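Local coordinates for DNA excision repair protein ERCC-6-like (Homo sapiens, PDB 5JNO), which works as an ATP-dependent DNA translocase that senses tension on stretched, catenated DNA in anaphase, this fragment being its N-terminal TPR region, at residues 31-34 / 35-39; 9-12 / 13-16; 42-45 / 46-49. All blocks are in the same frame, centred on the assembly; numbering follows the deposited sequence.

Contact 1: 31-34 / 35-39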
loop_
_atom_site.group_PDB
_atom_site.type_symbol
_atom_site.label_atom_id
_atom_site.label_comp_id
_atom_site.label_asym_id
_atom_site.label_seq_id
_atom_site.Cartn_x
_atom_site.Cartn_y
_atom_site.Cartn_z
ATOM N N ALA B 31 -9.897 -15.422 -9.251
ATOM C CA ALA B 31 -9.911 -14.307 -8.307
ATOM C C ALA B 31 -9.543 -14.747 -6.880
ATOM O O ALA B 31 -8.722 -14.093 -6.207
ATOM C CB ALA B 31 -11.272 -13.636 -8.322
ATOM N N PHE B 32 -10.142 -15.857 -6.441
ATOM C CA PHE B 32 -9.942 -16.395 -5.096
ATOM C C PHE B 32 -8.501 -16.807 -4.926
ATOM O O PHE B 32 -7.880 -16.465 -3.919
ATOM C CB PHE B 32 -10.893 -17.592 -4.818
ATOM C CG PHE B 32 -10.718 -18.229 -3.453
ATOM C CD1 PHE B 32 -9.815 -19.268 -3.263
ATOM C CD2 PHE B 32 -11.477 -17.819 -2.371
ATOM C CE1 PHE B 32 -9.664 -19.880 -2.019
ATOM C CE2 PHE B 32 -11.323 -18.414 -1.119
ATOM C CZ PHE B 32 -10.419 -19.445 -0.943
ATOM N N LYS B 33 -7.973 -17.545 -5.899
ATOM C CA LYS B 33 -6.578 -17.938 -5.879
ATOM C C LYS B 33 -5.668 -16.684 -5.807
ATOM O O LYS B 33 -4.779 -16.624 -4.962
ATOM C CB LYS B 33 -6.252 -18.757 -7.119
ATOM C CG LYS B 33 -4.798 -19.192 -7.244
ATOM C CD LYS B 33 -4.533 -19.805 -8.620
ATOM C CE LYS B 33 -3.107 -19.564 -9.098
ATOM N NZ LYS B 33 -3.034 -19.742 -10.569
ATOM N N LEU B 34 -5.909 -15.704 -6.675
ATOM C CA LEU B 34 -5.051 -14.498 -6.744
ATOM C C LEU B 34 -5.130 -13.596 -5.498
ATOM O O LEU B 34 -4.083 -13.239 -4.925
ATOM C CB LEU B 34 -5.347 -13.685 -8.000
ATOM C CG LEU B 34 -4.984 -14.371 -9.316
ATOM C CD1 LEU B 34 -5.566 -13.580 -10.476
ATOM C CD2 LEU B 34 -3.480 -14.522 -9.480
ATOM N N PHE B 35 -6.343 -13.259 -5.053
ATOM C CA PHE B 35 -6.492 -12.573 -3.772
ATOM C C PHE B 35 -5.775 -13.293 -2.631
ATOM O O PHE B 35 -5.234 -12.642 -1.753
ATOM C CB PHE B 35 -7.952 -12.328 -3.387
ATOM C CG PHE B 35 -8.613 -11.213 -4.158
ATOM C CD1 PHE B 35 -8.056 -9.920 -4.192
ATOM C CD2 PHE B 35 -9.837 -11.424 -4.809
ATOM C CE1 PHE B 35 -8.691 -8.890 -4.897
ATOM C CE2 PHE B 35 -10.472 -10.398 -5.517
ATOM C CZ PHE B 35 -9.904 -9.133 -5.561
ATOM N N ASN B 36 -5.754 -14.619 -2.629
ATOM C CA ASN B 36 -5.042 -15.338 -1.569
ATOM C C ASN B 36 -3.545 -15.226 -1.632
ATOM O O ASN B 36 -2.900 -15.179 -0.594
ATOM C CB ASN B 36 -5.429 -16.817 -1.555
ATOM C CG ASN B 36 -6.658 -17.055 -0.729
ATOM O OD1 ASN B 36 -6.616 -16.921 0.495
ATOM N ND2 ASN B 36 -7.765 -17.358 -1.382
ATOM N N LEU B 37 -2.997 -15.241 -2.841
ATOM C CA LEU B 37 -1.563 -15.029 -3.045
ATOM C C LEU B 37 -1.147 -13.600 -2.611
ATOM O O LEU B 37 -0.078 -13.414 -2.022
ATOM C CB LEU B 37 -1.184 -15.280 -4.506
ATOM C CG LEU B 37 -1.346 -16.724 -4.966
ATOM C CD1 LEU B 37 -1.255 -16.825 -6.481
ATOM C CD2 LEU B 37 -0.320 -17.628 -4.301
ATOM N N ALA B 38 -2.017 -12.625 -2.867
ATOM C CA ALA B 38 -1.874 -11.269 -2.328
ATOM C C ALA B 38 -1.908 -11.202 -0.790
ATOM O O ALA B 38 -1.033 -10.596 -0.161
ATOM C CB ALA B 38 -2.940 -10.360 -2.916
ATOM N N LYS B 39 -2.904 -11.839 -0.191
ATOM C CA LYS B 39 -3.023 -11.920 1.263
ATOM C C LYS B 39 -1.766 -12.490 1.908
ATOM O O LYS B 39 -1.412 -12.113 3.040
ATOM C CB LYS B 39 -4.247 -12.774 1.672
ATOM C CG LYS B 39 -4.337 -13.081 3.161
ATOM C CD LYS B 39 -5.701 -13.639 3.580
ATOM C CE LYS B 39 -5.956 -15.041 3.018
ATOM N NZ LYS B 39 -4.872 -16.039 3.279
#
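Phe32 and Asn36 meet one turn apart on helix 28-41, within the first TPR repeat of the protein. Asn36 brings its amide nitrogen over one face of the Phe32 ring. ND2 lies 3.2 Å above the ring plane and over its centre. The amide is not laid flat on the ring: the two planes are 63° apart. CG of Phe32 lies opposite its backbone N (chi1 178°), beside the carbonyl carbon, so ring and carbonyl oxygen both border the Asn36 amide. The same nitrogen has a second role. Asn36 ND2 donates to Phe32 O at 2.7 Å, reaching it from above the carbonyl plane rather than along a lone pair. The ordinary helical bond from Asn36 N to Phe32 O, 3.1 Å long, comes from the other face of that plane. Two donors of one residue thus grip one oxygen, and the amide is held between carbonyl and ring.

The other side-chain contacts are mostly apolar; the backbone keeps the regular i to i+4 hydrogen bonds. Leu34 and Leu37 meet by their methyls, with CD2 of Leu34 4.4 Å from CD1 of Leu37. Lys33 CE also comes up to Leu37 CD1. Ala31, Leu34 and Phe35 serve the inner side of the hairpin. Their side chains pack on helix 6-25, at Thr23, Glu18 and Ala19. Phe32 touches Lys53 in the C-terminal segment instead, and Phe35 also reaches Arg50.

Phe35 leans back over the preceding turn. Its CG is anti to the carbonyl carbon (chi1 -75°), which turns the ring toward Ala31. Ala31 CB lies 4.4 Å from CE2 of Phe35, and Phe35 CD2 sits 3.2 Å from Ala31 O, the oxygen that accepts the Phe35 N-H.

Contact 2: 9-12 / 13-16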
loop_
_atom_site.group_PDB
_atom_site.type_symbol
_atom_site.label_atom_id
_atom_site.label_comp_id
_atom_site.label_asym_id
_atom_site.label_seq_id
_atom_site.Cartn_x
_atom_site.Cartn_y
_atom_site.Cartn_z
ATOM N N ALA B 9 6.014 -6.011 -3.310
ATOM C CA ALA B 9 4.979 -5.056 -3.660
ATOM C C ALA B 9 4.494 -5.291 -5.060
ATOM O O ALA B 9 3.277 -5.256 -5.312
ATOM C CB ALA B 9 5.450 -3.622 -3.499
ATOM N N ALA B 10 5.440 -5.533 -5.970
ATOM C CA ALA B 10 5.096 -5.707 -7.382
ATOM C C ALA B 10 4.183 -6.917 -7.579
ATOM O O ALA B 10 3.203 -6.829 -8.299
ATOM C CB ALA B 10 6.349 -5.813 -8.240
ATOM N N HIS B 11 4.518 -8.022 -6.922
ATOM C CA HIS B 11 3.712 -9.243 -6.967
ATOM C C HIS B 11 2.344 -9.040 -6.326
ATOM O O HIS B 11 1.326 -9.416 -6.916
ATOM C CB HIS B 11 4.438 -10.388 -6.265
ATOM C CG HIS B 11 5.545 -10.974 -7.076
ATOM N ND1 HIS B 11 5.348 -11.459 -8.353
ATOM C CD2 HIS B 11 6.850 -11.169 -6.794
ATOM C CE1 HIS B 11 6.491 -11.915 -8.827
ATOM N NE2 HIS B 11 7.421 -11.740 -7.904
ATOM N N TYR B 12 2.330 -8.420 -5.140
ATOM C CA TYR B 12 1.094 -8.041 -4.478
ATOM C C TYR B 12 0.187 -7.236 -5.403
ATOM O O TYR B 12 -0.988 -7.609 -5.615
ATOM C CB TYR B 12 1.347 -7.288 -3.197
ATOM C CG TYR B 12 0.089 -6.743 -2.566
ATOM C CD1 TYR B 12 -0.695 -7.534 -1.706
ATOM C CD2 TYR B 12 -0.345 -5.447 -2.834
ATOM C CE1 TYR B 12 -1.875 -7.045 -1.139
ATOM C CE2 TYR B 12 -1.529 -4.954 -2.276
ATOM C CZ TYR B 12 -2.290 -5.766 -1.427
ATOM O OH TYR B 12 -3.448 -5.273 -0.881
ATOM N N LEU B 13 0.734 -6.182 -5.988
ATOM C CA LEU B 13 -0.055 -5.316 -6.847
ATOM C C LEU B 13 -0.555 -5.988 -8.140
ATOM O O LEU B 13 -1.654 -5.700 -8.589
ATOM C CB LEU B 13 0.688 -4.018 -7.168
ATOM C CG LEU B 13 0.900 -3.054 -5.978
ATOM C CD1 LEU B 13 2.046 -2.074 -6.249
ATOM C CD2 LEU B 13 -0.352 -2.264 -5.668
ATOM N N ARG B 14 0.243 -6.841 -8.750
ATOM C CA ARG B 14 -0.165 -7.515 -9.982
ATOM C C ARG B 14 -1.299 -8.505 -9.625
ATOM O O ARG B 14 -2.294 -8.570 -10.334
ATOM C CB ARG B 14 1.042 -8.223 -10.638
ATOM C CG ARG B 14 0.759 -9.111 -11.857
ATOM C CD ARG B 14 2.027 -9.851 -12.311
ATOM N NE ARG B 14 3.088 -8.918 -12.755
ATOM C CZ ARG B 14 4.227 -8.601 -12.103
ATOM N NH1 ARG B 14 4.558 -9.148 -10.919
ATOM N NH2 ARG B 14 5.070 -7.710 -12.657
ATOM N N TYR B 15 -1.141 -9.226 -8.512
ATOM C CA TYR B 15 -2.156 -10.161 -8.021
ATOM C C TYR B 15 -3.495 -9.501 -7.784
ATOM O O TYR B 15 -4.510 -10.015 -8.246
ATOM C CB TYR B 15 -1.709 -10.894 -6.748
ATOM C CG TYR B 15 -0.561 -11.863 -6.952
ATOM C CD1 TYR B 15 -0.384 -12.554 -8.163
ATOM C CD2 TYR B 15 0.343 -12.117 -5.920
ATOM C CE1 TYR B 15 0.657 -13.455 -8.332
ATOM C CE2 TYR B 15 1.407 -12.990 -6.089
ATOM C CZ TYR B 15 1.552 -13.655 -7.291
ATOM O OH TYR B 15 2.576 -14.540 -7.449
ATOM N N VAL B 16 -3.508 -8.358 -7.114
ATOM C CA VAL B 16 -4.760 -7.628 -6.887
ATOM C C VAL B 16 -5.341 -7.131 -8.198
ATOM O O VAL B 16 -6.544 -7.249 -8.396
ATOM C CB VAL B 16 -4.596 -6.442 -5.893
ATOM C CG1 VAL B 16 -5.833 -5.547 -5.825
ATOM C CG2 VAL B 16 -4.284 -6.989 -4.516
#
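Tyr12 and Val16 pack together one turn apart on helix 6-25, the helix that runs into the first TPR repeat. The packing is a CH-pi contact. Val16 CG2 lies over one face of the Tyr12 ring, 4.1 Å from its centroid and offset toward the rim on the CZ side. CG of Tyr12 is anti to the backbone N (chi1 173°), which carries the ring forward to the valine. Leu13 adds a further apolar touch, its CG lying 4.1 Å from Tyr12 CD2.

The backbone bonds are those of a regular alpha helix. Leu13, Arg14, Tyr15 and Val16 each donate to the carbonyl four residues earlier.

Arg14 and His11 bring polar groups close together. They lie side by side and point the same way. The Arg14 chain bends at chi3 (-63°), and its NH1 comes to 3.5 Å from His11 ND1. The imidazole nitrogen meets the guanidinium at its edge, near its plane, with ring and guanidinium planes 67° apart.

The side-chain hydrogen bonds belong to the Tyr12 hydroxyl, and its partners lie outside the helix. It is probably hydrogen-bonded to the side-chain amide of Asn44, and it bonds a polar side chain of another protein. Other residues of that protein pack on Ala9, Ala10, Tyr12 and Leu13, so this helix forms part of a binding surface.

Tyr15 faces helix 28-41, touching Leu34 and Leu37. One face of its ring lies against a backbone oxygen of its own helix, with Tyr15 CD2 3.0 Å from His11 O.

Contact 3: 42-45 / 46-49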
loop_
_atom_site.group_PDB
_atom_site.type_symbol
_atom_site.label_atom_id
_atom_site.label_comp_id
_atom_site.label_asym_id
_atom_site.label_seq_id
_atom_site.Cartn_x
_atom_site.Cartn_y
_atom_site.Cartn_z
ATOM N N PHE B 42 0.817 -9.482 1.772
ATOM C CA PHE B 42 0.463 -8.242 2.481
ATOM C C PHE B 42 -1.010 -8.298 2.895
ATOM O O PHE B 42 -1.881 -7.738 2.221
ATOM C CB PHE B 42 0.749 -7.037 1.566
ATOM C CG PHE B 42 0.657 -5.674 2.228
ATOM C CD1 PHE B 42 0.146 -5.479 3.520
ATOM C CD2 PHE B 42 1.075 -4.551 1.512
ATOM C CE1 PHE B 42 0.078 -4.219 4.082
ATOM C CE2 PHE B 42 1.020 -3.275 2.076
ATOM C CZ PHE B 42 0.517 -3.114 3.362
ATOM N N PRO B 43 -1.287 -8.962 4.028
ATOM C CA PRO B 43 -2.694 -9.121 4.407
ATOM C C PRO B 43 -3.324 -7.769 4.769
ATOM O O PRO B 43 -2.647 -6.942 5.366
ATOM C CB PRO B 43 -2.628 -10.063 5.630
ATOM C CG PRO B 43 -1.223 -9.973 6.139
ATOM C CD PRO B 43 -0.369 -9.667 4.949
ATOM N N ASN B 44 -4.576 -7.544 4.376
ATOM C CA ASN B 44 -5.311 -6.332 4.751
ATOM C C ASN B 44 -6.807 -6.515 4.594
ATOM O O ASN B 44 -7.249 -7.261 3.730
ATOM C CB ASN B 44 -4.853 -5.097 3.938
ATOM C CG ASN B 44 -5.057 -5.261 2.429
ATOM O OD1 ASN B 44 -4.253 -5.907 1.747
ATOM N ND2 ASN B 44 -6.117 -4.659 1.900
ATOM N N GLU B 45 -7.558 -5.799 5.418
ATOM C CA GLU B 45 -9.007 -5.820 5.435
ATOM C C GLU B 45 -9.647 -5.877 4.048
ATOM O O GLU B 45 -10.542 -6.696 3.832
ATOM C CB GLU B 45 -9.534 -4.603 6.228
ATOM C CG GLU B 45 -11.033 -4.293 6.143
ATOM C CD GLU B 45 -11.943 -5.504 6.356
ATOM O OE1 GLU B 45 -11.495 -6.539 6.898
ATOM O OE2 GLU B 45 -13.129 -5.428 5.970
ATOM N N LYS B 46 -9.199 -5.031 3.120
ATOM C CA LYS B 46 -9.838 -4.953 1.804
ATOM C C LYS B 46 -9.720 -6.243 0.978
ATOM O O LYS B 46 -10.694 -6.644 0.354
ATOM C CB LYS B 46 -9.353 -3.733 1.010
ATOM C CG LYS B 46 -9.817 -2.389 1.592
ATOM C CD LYS B 46 -11.337 -2.301 1.783
ATOM C CE LYS B 46 -11.814 -0.867 1.976
ATOM N NZ LYS B 46 -11.923 -0.121 0.693
ATOM N N VAL B 47 -8.561 -6.898 1.024
ATOM C CA VAL B 47 -8.332 -8.135 0.311
ATOM C C VAL B 47 -9.056 -9.287 1.001
ATOM O O VAL B 47 -9.785 -10.022 0.341
ATOM C CB VAL B 47 -6.835 -8.451 0.163
ATOM C CG1 VAL B 47 -6.584 -9.936 -0.114
ATOM C CG2 VAL B 47 -6.251 -7.601 -0.949
ATOM N N LEU B 48 -8.850 -9.449 2.308
ATOM C CA LEU B 48 -9.557 -10.477 3.086
ATOM C C LEU B 48 -11.052 -10.340 2.876
ATOM O O LEU B 48 -11.781 -11.332 2.870
ATOM C CB LEU B 48 -9.233 -10.376 4.580
ATOM C CG LEU B 48 -9.974 -11.334 5.544
ATOM C CD1 LEU B 48 -9.032 -11.838 6.637
ATOM C CD2 LEU B 48 -11.239 -10.726 6.167
ATOM N N SER B 49 -11.499 -9.103 2.683
ATOM C CA SER B 49 -12.879 -8.824 2.355
ATOM C C SER B 49 -13.365 -9.492 1.058
ATOM O O SER B 49 -14.512 -9.294 0.687
ATOM C CB SER B 49 -13.125 -7.309 2.349
ATOM O OG SER B 49 -14.398 -6.976 1.849
#
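Lys46 sets its CB beside the side-chain amide of Asn44, the N-cap residue of the short helix 45-48. Lys46 O has a weak bond to Arg50 further along the chain.

Val47 follows. Its N-H makes a weak bond to Asn44 O, 3.0 Å long and bent to 124°. The side chains of Asn44 and Val47 cross at about a right angle. Asn44 holds its CG between the backbone N and the carbonyl carbon (chi1 60°), which sets the amide over the first turn, next to the CB and CG2 of the valine. Val47 also touches Tyr12 and Val16 of helix 6-25, so it joins this turn to the hairpin.

Leu48 donates a much straighter bond to the same carbonyl, from its N to Asn44 O at 3.1 Å and 165°. Its CB lies 3.8 Å from Asn44 O as well.

Ser49 ends the turn. Its N bonds Glu45 O at 2.8 Å, and its CB lies close to that oxygen, 3.0 Å away. The Glu45 chain bends at chi2, which lays the carboxylate alongside the turn and brings OE2 to 4.1 Å from Ser49 CB.

The Asn44 carbonyl thus takes one good and one weak bond, and the Glu45 carbonyl takes the next. These close a helix of barely one turn. The Glu45 N-H itself is used by a polar side chain of another protein, so the start of this helix is shared between folding and binding.

The three contacts follow one another along the chain in one compact helical unit. Helix 6-25 carries contact 2, helix 28-41 carries contact 1, and contact 3 closes the end. The centre of contact 1 lies about 10 Å from those of contacts 2 and 3, which are about 13 Å apart. Leu37 CB meets Tyr15 CD2 at 3.8 Å between contacts 1 and 2. Phe35 O meets Val47 CG1 at 3.4 Å between contacts 1 and 3. Tyr12 OH lies 2.8 Å from Asn44 OD1, probably a hydrogen bond, though the amide may be turned over. Another protein touches contacts 2 and 3 but not contact 1; the binding surface includes parts of 9-14 and 42-46.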